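Local coordinates for extracellular solute-binding protein, family 1 (Trichodesmium erythraeum IMS101, PDB 6G7N) that binds ferric iron and probably delivers it to an ABC transporter as the solute-binding component of an iron-uptake system, at residues 225-230 against 290-295; 82-87 against 271-276; 133-138 against 175-180; 103-108 against 191-196. All coordinates share one frame; numbering follows the deposited sequence.

Contact 1: 225-230 against 290-295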
loop_
_atom_site.group_PDB
_atom_site.type_symbol
_atom_site.label_atom_id
_atom_site.label_comp_id
_atom_site.label_asym_id
_atom_site.label_seq_id
_atom_site.Cartn_x
_atom_site.Cartn_y
_atom_site.Cartn_z
ATOM N N ASN A 225 13.906 -15.694 -2.663
ATOM C CA ASN A 225 15.042 -16.462 -2.210
ATOM C C ASN A 225 15.944 -15.676 -1.289
ATOM O O ASN A 225 16.966 -16.185 -0.849
ATOM C CB ASN A 225 15.817 -17.055 -3.399
ATOM C CG ASN A 225 14.991 -18.066 -4.159
ATOM O OD1 ASN A 225 14.246 -18.826 -3.565
ATOM N ND2 ASN A 225 15.093 -18.055 -5.463
ATOM N N GLY A 226 15.540 -14.447 -0.963
ATOM C CA GLY A 226 16.266 -13.557 -0.071
ATOM C C GLY A 226 15.333 -12.990 0.964
ATOM O O GLY A 226 14.696 -13.742 1.720
ATOM N N ARG A 227 15.265 -11.662 1.028
ATOM C CA ARG A 227 14.578 -11.002 2.133
ATOM C C ARG A 227 13.060 -11.015 2.047
ATOM O O ARG A 227 12.413 -10.725 3.045
ATOM C CB ARG A 227 15.084 -9.586 2.293
ATOM C CG ARG A 227 14.684 -8.639 1.152
ATOM C CD ARG A 227 15.243 -7.253 1.361
ATOM N NE ARG A 227 14.868 -6.336 0.283
ATOM C CZ ARG A 227 15.615 -6.022 -0.779
ATOM N NH1 ARG A 227 16.826 -6.515 -0.932
ATOM N NH2 ARG A 227 15.127 -5.224 -1.702
ATOM N N GLY A 228 12.498 -11.305 0.869
ATOM C CA GLY A 228 11.077 -11.295 0.688
ATOM C C GLY A 228 10.565 -10.077 -0.054
ATOM O O GLY A 228 11.293 -9.124 -0.323
ATOM N N THR A 229 9.277 -10.104 -0.387
ATOM C CA THR A 229 8.633 -9.092 -1.177
ATOM C C THR A 229 8.312 -7.848 -0.334
ATOM O O THR A 229 7.972 -7.957 0.847
ATOM C CB THR A 229 7.353 -9.688 -1.802
ATOM O OG1 THR A 229 7.717 -10.769 -2.653
ATOM C CG2 THR A 229 6.512 -8.701 -2.557
ATOM N N HIS A 230 8.379 -6.678 -0.980
ATOM C CA HIS A 230 7.981 -5.395 -0.369
ATOM C C HIS A 230 6.458 -5.351 -0.231
ATOM O O HIS A 230 5.732 -5.391 -1.248
ATOM C CB HIS A 230 8.474 -4.268 -1.254
ATOM C CG HIS A 230 8.040 -2.907 -0.827
ATOM N ND1 HIS A 230 8.752 -2.125 0.046
ATOM C CD2 HIS A 230 6.965 -2.159 -1.194
ATOM C CE1 HIS A 230 8.131 -0.957 0.170
ATOM N NE2 HIS A 230 7.047 -0.939 -0.573
ATOM N N LYS A 290 6.658 -15.025 0.459
ATOM C CA LYS A 290 7.411 -14.509 1.590
ATOM C C LYS A 290 7.363 -12.988 1.615
ATOM O O LYS A 290 7.665 -12.335 0.625
ATOM C CB LYS A 290 8.872 -14.929 1.498
ATOM C CG LYS A 290 9.689 -14.515 2.687
ATOM C CD LYS A 290 11.135 -14.936 2.554
ATOM C CE LYS A 290 11.922 -14.482 3.764
ATOM N NZ LYS A 290 13.282 -15.053 3.752
ATOM N N ASN A 291 6.952 -12.455 2.763
ATOM C CA ASN A 291 6.910 -11.022 3.007
ATOM C C ASN A 291 8.226 -10.591 3.688
ATOM O O ASN A 291 8.645 -11.220 4.656
ATOM C CB ASN A 291 5.805 -10.647 4.016
ATOM C CG ASN A 291 4.363 -10.847 3.544
ATOM O OD1 ASN A 291 3.484 -10.151 4.066
ATOM N ND2 ASN A 291 4.072 -11.788 2.632
ATOM N N ASP A 292 8.803 -9.473 3.246
ATOM C CA ASP A 292 9.898 -8.859 4.002
ATOM C C ASP A 292 9.417 -8.506 5.421
ATOM O O ASP A 292 8.279 -8.070 5.593
ATOM C CB ASP A 292 10.365 -7.648 3.184
ATOM C CG ASP A 292 11.681 -7.032 3.629
ATOM O OD1 ASP A 292 12.044 -7.068 4.828
ATOM O OD2 ASP A 292 12.357 -6.478 2.735
ATOM N N SER A 293 10.248 -8.730 6.438
ATOM C CA SER A 293 9.902 -8.381 7.831
ATOM C C SER A 293 10.243 -6.946 8.209
ATOM O O SER A 293 10.012 -6.572 9.345
ATOM C CB SER A 293 10.521 -9.361 8.793
ATOM O OG SER A 293 11.919 -9.267 8.713
ATOM N N THR A 294 10.760 -6.150 7.284
ATOM C CA THR A 294 11.063 -4.747 7.580
ATOM C C THR A 294 9.832 -4.018 8.117
ATOM O O THR A 294 8.729 -4.167 7.598
ATOM C CB THR A 294 11.540 -4.053 6.290
ATOM O OG1 THR A 294 12.760 -4.664 5.856
ATOM C CG2 THR A 294 11.802 -2.549 6.470
ATOM N N ASN A 295 10.015 -3.212 9.174
ATOM C CA ASN A 295 8.896 -2.443 9.665
ATOM C C ASN A 295 8.555 -1.351 8.656
ATOM O O ASN A 295 9.417 -0.565 8.244
ATOM C CB ASN A 295 9.211 -1.855 11.050
ATOM C CG ASN A 295 7.992 -1.190 11.625
ATOM O OD1 ASN A 295 7.649 -0.052 11.251
ATOM N ND2 ASN A 295 7.291 -1.891 12.494
HETATM O O HOH W 1 11.742 -6.301 0.029
HETATM O O HOH W 2 13.246 -4.056 2.182
HETATM O O HOH W 3 12.703 -10.365 5.764
#
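In this periplasmic-binding-protein fold, the loop leading into strand 231-239 meets the loop that runs toward helix 297-301, and the two are joined by a single backbone bridge between T229 and N291. T229 N donates to K290 O at 2.9 Å, nearly straight, and D292 N returns a bond to T229 O at 3.0 Å. G228 CA packs against K290 O and is also the CA nearest to that of D292; the positive phi of this residue suits glycine.

K290 stretches its fully extended chain alongside G228, and NZ meets G226 O at 2.8 Å almost along the C=O axis. R227 and D292 form a salt bridge. OD2 of D292 lies at the edge of the guanidinium, 3.5 Å from R227 NE, with the two planes 54° apart; this is a long ion pair, and R227 NH1 has a second acid in E121. One water reinforces it, accepting from R227 NE while donating to G228 O and D292 OD2.

The other carboxylate oxygen serves its own loop in an Asx turn. D292 OD1 receives T294 N at 2.9 Å and T294 OG1 at 2.7 Å, both arriving from the same face of the carboxylate plane.

Contact 2: 82-87 against 271-276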
loop_
_atom_site.group_PDB
_atom_site.type_symbol
_atom_site.label_atom_id
_atom_site.label_comp_id
_atom_site.label_asym_id
_atom_site.label_seq_id
_atom_site.Cartn_x
_atom_site.Cartn_y
_atom_site.Cartn_z
ATOM N N ASN A 82 -1.420 -8.204 19.197
ATOM C CA ASN A 82 -1.357 -9.634 18.935
ATOM C C ASN A 82 -1.800 -9.976 17.494
ATOM O O ASN A 82 -1.192 -10.829 16.855
ATOM C CB ASN A 82 -2.193 -10.420 19.950
ATOM C CG ASN A 82 -2.071 -11.905 19.711
ATOM O OD1 ASN A 82 -0.962 -12.449 19.598
ATOM N ND2 ASN A 82 -3.250 -12.563 19.506
ATOM N N LYS A 83 -2.858 -9.339 17.031
ATOM C CA LYS A 83 -3.423 -9.688 15.742
ATOM C C LYS A 83 -2.726 -9.037 14.545
ATOM O O LYS A 83 -2.785 -9.596 13.447
ATOM C CB LYS A 83 -4.928 -9.369 15.703
ATOM C CG LYS A 83 -5.749 -10.202 16.691
ATOM C CD LYS A 83 -5.753 -11.686 16.372
ATOM C CE LYS A 83 -6.638 -12.460 17.314
ATOM N NZ LYS A 83 -6.678 -13.905 16.977
ATOM N N ILE A 84 -2.130 -7.853 14.722
ATOM C CA ILE A 84 -1.453 -7.169 13.611
ATOM C C ILE A 84 0.021 -7.502 13.698
ATOM O O ILE A 84 0.669 -7.243 14.718
ATOM C CB ILE A 84 -1.700 -5.669 13.623
ATOM C CG1 ILE A 84 -3.190 -5.364 13.569
ATOM C CG2 ILE A 84 -0.962 -5.015 12.484
ATOM C CD1 ILE A 84 -3.559 -3.911 13.690
ATOM N N PRO A 85 0.604 -8.083 12.619
ATOM C CA PRO A 85 2.030 -8.362 12.645
ATOM C C PRO A 85 2.842 -7.116 12.993
ATOM O O PRO A 85 2.537 -6.024 12.521
ATOM C CB PRO A 85 2.314 -8.815 11.187
ATOM C CG PRO A 85 1.005 -9.325 10.685
ATOM C CD PRO A 85 -0.029 -8.467 11.339
ATOM N N ALA A 86 3.915 -7.304 13.775
ATOM C CA ALA A 86 4.705 -6.170 14.234
ATOM C C ALA A 86 5.236 -5.301 13.105
ATOM O O ALA A 86 5.327 -4.086 13.247
ATOM C CB ALA A 86 5.858 -6.651 15.095
ATOM N N ASN A 87 5.595 -5.921 11.984
ATOM C CA ASN A 87 6.136 -5.178 10.847
ATOM C C ASN A 87 5.121 -4.269 10.175
ATOM O O ASN A 87 5.516 -3.406 9.392
ATOM C CB ASN A 87 6.785 -6.124 9.830
ATOM C CG ASN A 87 5.827 -7.158 9.281
ATOM O OD1 ASN A 87 5.309 -7.984 10.055
ATOM N ND2 ASN A 87 5.554 -7.122 7.976
ATOM N N TYR A 271 -4.777 -8.167 0.749
ATOM C CA TYR A 271 -4.628 -9.289 1.667
ATOM C C TYR A 271 -5.004 -8.845 3.070
ATOM O O TYR A 271 -4.741 -7.714 3.466
ATOM C CB TYR A 271 -3.170 -9.766 1.673
ATOM C CG TYR A 271 -2.654 -10.276 0.344
ATOM C CD1 TYR A 271 -2.820 -11.611 -0.009
ATOM C CD2 TYR A 271 -2.028 -9.448 -0.574
ATOM C CE1 TYR A 271 -2.386 -12.094 -1.242
ATOM C CE2 TYR A 271 -1.589 -9.929 -1.822
ATOM C CZ TYR A 271 -1.777 -11.247 -2.142
ATOM O OH TYR A 271 -1.339 -11.689 -3.394
ATOM N N PRO A 272 -5.536 -9.757 3.892
ATOM C CA PRO A 272 -5.679 -9.469 5.319
ATOM C C PRO A 272 -4.339 -9.304 5.969
ATOM O O PRO A 272 -3.331 -9.825 5.487
ATOM C CB PRO A 272 -6.365 -10.732 5.893
ATOM C CG PRO A 272 -6.891 -11.438 4.696
ATOM C CD PRO A 272 -5.950 -11.139 3.590
ATOM N N VAL A 273 -4.291 -8.566 7.094
ATOM C CA VAL A 273 -3.092 -8.566 7.936
ATOM C C VAL A 273 -3.110 -9.672 8.993
ATOM O O VAL A 273 -2.044 -10.048 9.484
ATOM C CB VAL A 273 -2.807 -7.204 8.602
ATOM C CG1 VAL A 273 -2.678 -6.116 7.561
ATOM C CG2 VAL A 273 -3.839 -6.859 9.655
ATOM N N VAL A 274 -4.304 -10.174 9.349
ATOM C CA VAL A 274 -4.427 -11.105 10.463
ATOM C C VAL A 274 -4.214 -12.539 10.006
ATOM O O VAL A 274 -4.846 -13.012 9.064
ATOM C CB VAL A 274 -5.770 -10.916 11.166
ATOM C CG1 VAL A 274 -5.962 -11.954 12.271
ATOM C CG2 VAL A 274 -5.924 -9.516 11.723
ATOM N N ALA A 275 -3.329 -13.227 10.709
ATOM C CA ALA A 275 -3.035 -14.622 10.419
ATOM C C ALA A 275 -4.310 -15.464 10.487
ATOM O O ALA A 275 -5.130 -15.309 11.396
ATOM C CB ALA A 275 -2.005 -15.169 11.396
ATOM N N GLY A 276 -4.469 -16.356 9.519
ATOM C CA GLY A 276 -5.570 -17.298 9.526
ATOM C C GLY A 276 -6.824 -16.831 8.814
ATOM O O GLY A 276 -7.718 -17.640 8.525
HETATM O O HOH W 4 -2.066 -12.197 13.093
#
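A chi1 of 176° swings V274 CG1 away from the backbone N and spreads both methyls over K83, while the K83 chain folds at chi2 (-65°) and brings CD to 4.1 Å from V274 CG1. The two side chains lie askew to one another. The meeting is plain packing within the binding-protein fold: the end of helix 78-83, with the turn that follows it, rests on the loop leaving the short strand 271-272.

The second methyl, V274 CG2, sits 3.6 Å from K83 O and 4.1 Å from K83 CB, so the valine covers the last carbonyl of the helix as well as the base of the lysine. Next along the chain, V273 points its side chain at the turn. Its CG2 touches I84 CG1 at 4.2 Å, and its CB faces P85 CD. I84 continues inward onto F96 and F98 of strand 96-108, which ties this apolar patch to the central sheet.

Q261 OE1 accepts from both V273 N and V274 N, pinning the valine loop to helix 258-266. P85 brings CD to 3.2 Å from V273 O, with CG close behind. One water links the two backbones, donating to K83 O at 2.7 Å and accepting from A275 N.

Contact 3: 133-138 against 175-180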
loop_
_atom_site.group_PDB
_atom_site.type_symbol
_atom_site.label_atom_id
_atom_site.label_comp_id
_atom_site.label_asym_id
_atom_site.label_seq_id
_atom_site.Cartn_x
_atom_site.Cartn_y
_atom_site.Cartn_z
ATOM N N VAL A 133 8.178 -0.339 -17.637
ATOM C CA VAL A 133 7.240 0.771 -17.446
ATOM C C VAL A 133 6.925 0.918 -15.941
ATOM O O VAL A 133 6.696 -0.059 -15.220
ATOM C CB VAL A 133 5.960 0.630 -18.295
ATOM C CG1 VAL A 133 6.260 0.837 -19.782
ATOM C CG2 VAL A 133 5.251 -0.674 -18.068
ATOM N N ILE A 134 6.894 2.167 -15.494
ATOM C CA ILE A 134 6.563 2.486 -14.111
ATOM C C ILE A 134 6.066 3.940 -14.085
ATOM O O ILE A 134 6.460 4.768 -14.909
ATOM C CB ILE A 134 7.771 2.264 -13.164
ATOM C CG1 ILE A 134 7.364 2.347 -11.679
ATOM C CG2 ILE A 134 8.895 3.253 -13.454
ATOM C CD1 ILE A 134 8.434 1.833 -10.729
ATOM N N ARG A 135 5.201 4.238 -13.117
ATOM C CA ARG A 135 4.659 5.591 -12.969
ATOM C C ARG A 135 5.671 6.545 -12.343
ATOM O O ARG A 135 6.799 6.159 -11.975
ATOM C CB ARG A 135 3.361 5.541 -12.170
ATOM C CG ARG A 135 3.540 5.296 -10.694
ATOM C CD ARG A 135 2.251 4.985 -10.024
ATOM N NE ARG A 135 1.306 6.082 -9.998
ATOM C CZ ARG A 135 0.078 5.970 -9.479
ATOM N NH1 ARG A 135 -0.338 4.801 -8.981
ATOM N NH2 ARG A 135 -0.732 7.013 -9.483
ATOM N N SER A 136 5.256 7.800 -12.227
ATOM C CA SER A 136 6.148 8.884 -11.811
ATOM C C SER A 136 6.661 8.749 -10.382
ATOM O O SER A 136 6.146 8.005 -9.550
ATOM C CB SER A 136 5.458 10.210 -11.956
ATOM O OG SER A 136 4.678 10.481 -10.827
ATOM N N SER A 137 7.677 9.557 -10.096
ATOM C CA SER A 137 8.269 9.625 -8.776
ATOM C C SER A 137 7.441 10.387 -7.767
ATOM O O SER A 137 7.767 10.359 -6.586
ATOM C CB SER A 137 9.669 10.231 -8.857
ATOM O OG SER A 137 9.530 11.554 -9.320
ATOM N N SER A 138 6.359 11.026 -8.200
ATOM C CA SER A 138 5.408 11.689 -7.295
ATOM C C SER A 138 4.571 10.695 -6.496
ATOM O O SER A 138 3.930 11.103 -5.514
ATOM C CB SER A 138 4.457 12.609 -8.108
ATOM O OG SER A 138 5.176 13.584 -8.821
ATOM N N GLY A 175 0.916 7.940 -16.469
ATOM C CA GLY A 175 -0.257 7.216 -15.993
ATOM C C GLY A 175 -0.094 6.583 -14.619
ATOM O O GLY A 175 0.967 6.707 -13.995
ATOM N N ASN A 176 -1.162 5.912 -14.166
ATOM C CA ASN A 176 -1.201 5.299 -12.843
ATOM C C ASN A 176 -0.765 3.834 -12.896
ATOM O O ASN A 176 -0.193 3.382 -13.902
ATOM C CB ASN A 176 -2.604 5.516 -12.251
ATOM C CG ASN A 176 -3.698 4.849 -13.040
ATOM O OD1 ASN A 176 -3.444 3.985 -13.873
ATOM N ND2 ASN A 176 -4.936 5.273 -12.795
ATOM N N ASP A 177 -0.944 3.082 -11.810
ATOM C CA ASP A 177 -0.465 1.706 -11.799
ATOM C C ASP A 177 -1.187 0.851 -12.845
ATOM O O ASP A 177 -0.590 0.036 -13.517
ATOM C CB ASP A 177 -0.622 1.028 -10.415
ATOM C CG ASP A 177 0.573 1.187 -9.478
ATOM O OD1 ASP A 177 1.483 2.029 -9.746
ATOM O OD2 ASP A 177 0.598 0.448 -8.468
ATOM N N THR A 178 -2.505 1.051 -12.945
ATOM C CA THR A 178 -3.298 0.313 -13.933
ATOM C C THR A 178 -2.806 0.584 -15.361
ATOM O O THR A 178 -2.761 -0.319 -16.203
ATOM C CB THR A 178 -4.783 0.678 -13.757
ATOM O OG1 THR A 178 -5.189 0.282 -12.446
ATOM C CG2 THR A 178 -5.654 0.065 -14.828
ATOM N N ALA A 179 -2.413 1.823 -15.618
ATOM C CA ALA A 179 -1.856 2.178 -16.924
ATOM C C ALA A 179 -0.576 1.404 -17.204
ATOM O O ALA A 179 -0.319 1.046 -18.359
ATOM C CB ALA A 179 -1.623 3.669 -17.034
ATOM N N GLN A 180 0.222 1.117 -16.166
ATOM C CA GLN A 180 1.447 0.339 -16.402
ATOM C C GLN A 180 1.088 -1.100 -16.780
ATOM O O GLN A 180 1.699 -1.686 -17.666
ATOM C CB GLN A 180 2.381 0.376 -15.194
ATOM C CG GLN A 180 2.625 1.746 -14.602
ATOM C CD GLN A 180 2.955 2.820 -15.592
ATOM O OE1 GLN A 180 3.807 2.646 -16.463
ATOM N NE2 GLN A 180 2.263 3.952 -15.468
HETATM O O HOH W 5 3.812 2.054 -11.492
HETATM O O HOH W 6 2.871 8.650 -13.699
#
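R135 and D177 provide the charged part of the contact. NH1 of R135 reaches D177 OD1 in a weak, long salt bridge of 3.4 Å, and the side chains cross at about a right angle with their planes 61° apart. The bend at chi3 (-66°) turns the guanidinium back over the start of the helix, where N176 CA lies 3.6 Å above its plane and over its centre. D177 OD2 is engaged by R103 and by N195 N, so this carboxylate links the start of helix 177-186 to strands 96-108 and 191-195.

Helix 177-186 begins here with a classical N-cap: N176 OD1 accepts from A179 N at 3.0 Å. One turn further, Q180 folds back on itself. Its NE2 donates to N176 O, with Q180 N approaching the same oxygen from the opposite face, and also bonds to E174 O.

Q180 also packs against segment 133-138. Q180 OE1 rests 3.5 Å from V133 CB, and Q180 CD, the amide carbon, lies 3.6 Å from R135 N. R135 CB in turn touches G175 O at 3.2 Å.

Two waters complete the set. One accepts from R135 N and donates to D177 OD1 at 2.9 Å; the other accepts from S136 N and is close to G175 O.

Contact 4: 103-108 against 191-196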
loop_
_atom_site.group_PDB
_atom_site.type_symbol
_atom_site.label_atom_id
_atom_site.label_comp_id
_atom_site.label_asym_id
_atom_site.label_seq_id
_atom_site.Cartn_x
_atom_site.Cartn_y
_atom_site.Cartn_z
ATOM N N ARG A 103 4.074 -4.606 -3.716
ATOM C CA ARG A 103 4.517 -3.931 -4.929
ATOM C C ARG A 103 5.364 -4.935 -5.705
ATOM O O ARG A 103 6.439 -5.336 -5.263
ATOM C CB ARG A 103 5.227 -2.603 -4.636
ATOM C CG ARG A 103 5.349 -1.703 -5.871
ATOM C CD ARG A 103 5.349 -0.223 -5.513
ATOM N NE ARG A 103 5.221 0.666 -6.663
ATOM C CZ ARG A 103 4.069 0.883 -7.313
ATOM N NH1 ARG A 103 2.944 0.286 -6.955
ATOM N NH2 ARG A 103 4.045 1.726 -8.347
ATOM N N VAL A 104 4.810 -5.382 -6.833
ATOM C CA VAL A 104 5.259 -6.572 -7.532
ATOM C C VAL A 104 5.705 -6.252 -8.939
ATOM O O VAL A 104 5.438 -5.172 -9.468
ATOM C CB VAL A 104 4.158 -7.644 -7.536
ATOM C CG1 VAL A 104 3.805 -8.016 -6.098
ATOM C CG2 VAL A 104 2.935 -7.169 -8.321
ATOM N N ILE A 105 6.353 -7.260 -9.559
ATOM C CA ILE A 105 6.704 -7.167 -10.981
ATOM C C ILE A 105 5.543 -7.742 -11.783
ATOM O O ILE A 105 5.173 -8.921 -11.642
ATOM C CB ILE A 105 8.002 -7.900 -11.306
ATOM C CG1 ILE A 105 9.192 -7.266 -10.579
ATOM C CG2 ILE A 105 8.264 -7.866 -12.816
ATOM C CD1 ILE A 105 10.450 -8.109 -10.578
ATOM N N MET A 106 4.945 -6.895 -12.613
ATOM C CA MET A 106 3.923 -7.301 -13.589
ATOM C C MET A 106 4.655 -7.617 -14.884
ATOM O O MET A 106 5.505 -6.817 -15.324
ATOM C CB MET A 106 2.937 -6.162 -13.819
ATOM C CG MET A 106 2.224 -5.684 -12.556
ATOM S SD MET A 106 1.099 -6.952 -11.909
ATOM C CE MET A 106 0.417 -6.074 -10.476
ATOM N N TYR A 107 4.381 -8.784 -15.489
ATOM C CA TYR A 107 5.144 -9.195 -16.666
ATOM C C TYR A 107 4.235 -9.665 -17.786
ATOM O O TYR A 107 3.173 -10.244 -17.569
ATOM C CB TYR A 107 6.176 -10.275 -16.345
ATOM C CG TYR A 107 5.627 -11.573 -15.806
ATOM C CD1 TYR A 107 5.377 -11.760 -14.453
ATOM C CD2 TYR A 107 5.364 -12.655 -16.672
ATOM C CE1 TYR A 107 4.868 -12.950 -13.964
ATOM C CE2 TYR A 107 4.839 -13.843 -16.173
ATOM C CZ TYR A 107 4.597 -13.996 -14.819
ATOM O OH TYR A 107 4.086 -15.172 -14.325
ATOM N N ASN A 108 4.648 -9.371 -19.015
ATOM C CA ASN A 108 3.919 -9.842 -20.199
ATOM C C ASN A 108 4.183 -11.346 -20.341
ATOM O O ASN A 108 5.322 -11.765 -20.541
ATOM C CB ASN A 108 4.379 -9.082 -21.421
ATOM C CG ASN A 108 3.639 -9.506 -22.662
ATOM O OD1 ASN A 108 3.891 -10.570 -23.205
ATOM N ND2 ASN A 108 2.699 -8.682 -23.088
ATOM N N ILE A 191 7.885 -5.533 -18.712
ATOM C CA ILE A 191 7.661 -5.643 -17.278
ATOM C C ILE A 191 7.340 -4.260 -16.734
ATOM O O ILE A 191 7.668 -3.231 -17.326
ATOM C CB ILE A 191 8.856 -6.291 -16.528
ATOM C CG1 ILE A 191 10.102 -5.425 -16.634
ATOM C CG2 ILE A 191 9.100 -7.718 -16.985
ATOM C CD1 ILE A 191 11.239 -5.923 -15.752
ATOM N N GLY A 192 6.701 -4.251 -15.571
ATOM C CA GLY A 192 6.445 -3.013 -14.850
ATOM C C GLY A 192 6.312 -3.278 -13.390
ATOM O O GLY A 192 6.299 -4.427 -12.974
ATOM N N LEU A 193 6.261 -2.202 -12.596
ATOM C CA LEU A 193 5.971 -2.326 -11.160
ATOM C C LEU A 193 4.596 -1.753 -10.895
ATOM O O LEU A 193 4.240 -0.693 -11.411
ATOM C CB LEU A 193 7.008 -1.609 -10.290
ATOM C CG LEU A 193 8.426 -2.138 -10.303
ATOM C CD1 LEU A 193 9.374 -1.474 -9.303
ATOM C CD2 LEU A 193 8.519 -3.630 -10.015
ATOM N N ALA A 194 3.820 -2.466 -10.084
ATOM C CA ALA A 194 2.478 -2.014 -9.686
ATOM C C ALA A 194 2.083 -2.761 -8.428
ATOM O O ALA A 194 2.660 -3.793 -8.105
ATOM C CB ALA A 194 1.462 -2.228 -10.794
ATOM N N ASN A 195 1.046 -2.259 -7.758
ATOM C CA ASN A 195 0.526 -2.973 -6.596
ATOM C C ASN A 195 -0.341 -4.156 -7.047
ATOM O O ASN A 195 -1.091 -4.062 -8.021
ATOM C CB ASN A 195 -0.268 -2.040 -5.676
ATOM C CG ASN A 195 0.586 -1.046 -4.909
ATOM O OD1 ASN A 195 1.810 -1.216 -4.786
ATOM N ND2 ASN A 195 -0.058 -0.012 -4.375
ATOM N N SER A 196 -0.256 -5.222 -6.258
ATOM C CA SER A 196 -0.930 -6.485 -6.508
ATOM C C SER A 196 -2.429 -6.334 -6.791
ATOM O O SER A 196 -2.971 -6.990 -7.700
ATOM C CB SER A 196 -0.699 -7.383 -5.267
ATOM O OG SER A 196 -1.046 -6.726 -4.039
#
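M106 fills the hollow beside G192 and A194 on one face of this antiparallel strand pair. Its chain bends at chi2 (-67°), bringing CG to 4.0 Å from A194 CB and curling CE round to 3.5 Å from N195 O. G192, which has no side chain, and the small A194 keep this face low enough for the thioether; I181 and strand 217-220 also pack against it.

The opposite face is bulkier. I105 sits between I191 and L193: the I105 and I191 side chains run side by side, pointing the same way, with I105 CG2 beside I191 CB, and I105 CG1 meets L193 CD2 at 3.7 Å. Beyond it Y107 CB touches I191 CG2, though its ring leads off toward P114 and L117. L193 itself carries on to L145 and F165 of helix 140-167.

Backbone bonds in two hydrogen-bonded pairs, V104 with A194 and M106 with G192, hold the strands in step. At the end of the pair R103 reaches across with an extended chain, and NH1 approaches N195 OD1 at 2.9 Å in a weak bond at the guanidinium edge.

D177 supplies the stronger partner for R103, while N195 ND2 bonds to Y197 OH, an iron ligand; N195, in the second shell and held by R103, thus probably helps to orient Y197.

In the fold
Strand 96-108 connects most of the set: it pairs with 191-195 in contact 4, with 231-239, which follows contact 1, and with 271-272, which opens the second segment of contact 2. Contacts 3 and 4, centres about 10 Å apart, are joined by D177 to R103 and N195, and along the chain contact 3 falls between the segments of contact 4. Contact 1 meets contact 4 through H230 O and R103 N. Contact 2, its centre about 29 Å from that of contact 3, has segments that alternate with those of contact 1 and touches it at A86 O and N295 ND2. Contacts 3 and 4 lie nearest the iron; contact 1 joins two loops, contact 2 a helix end and a loop.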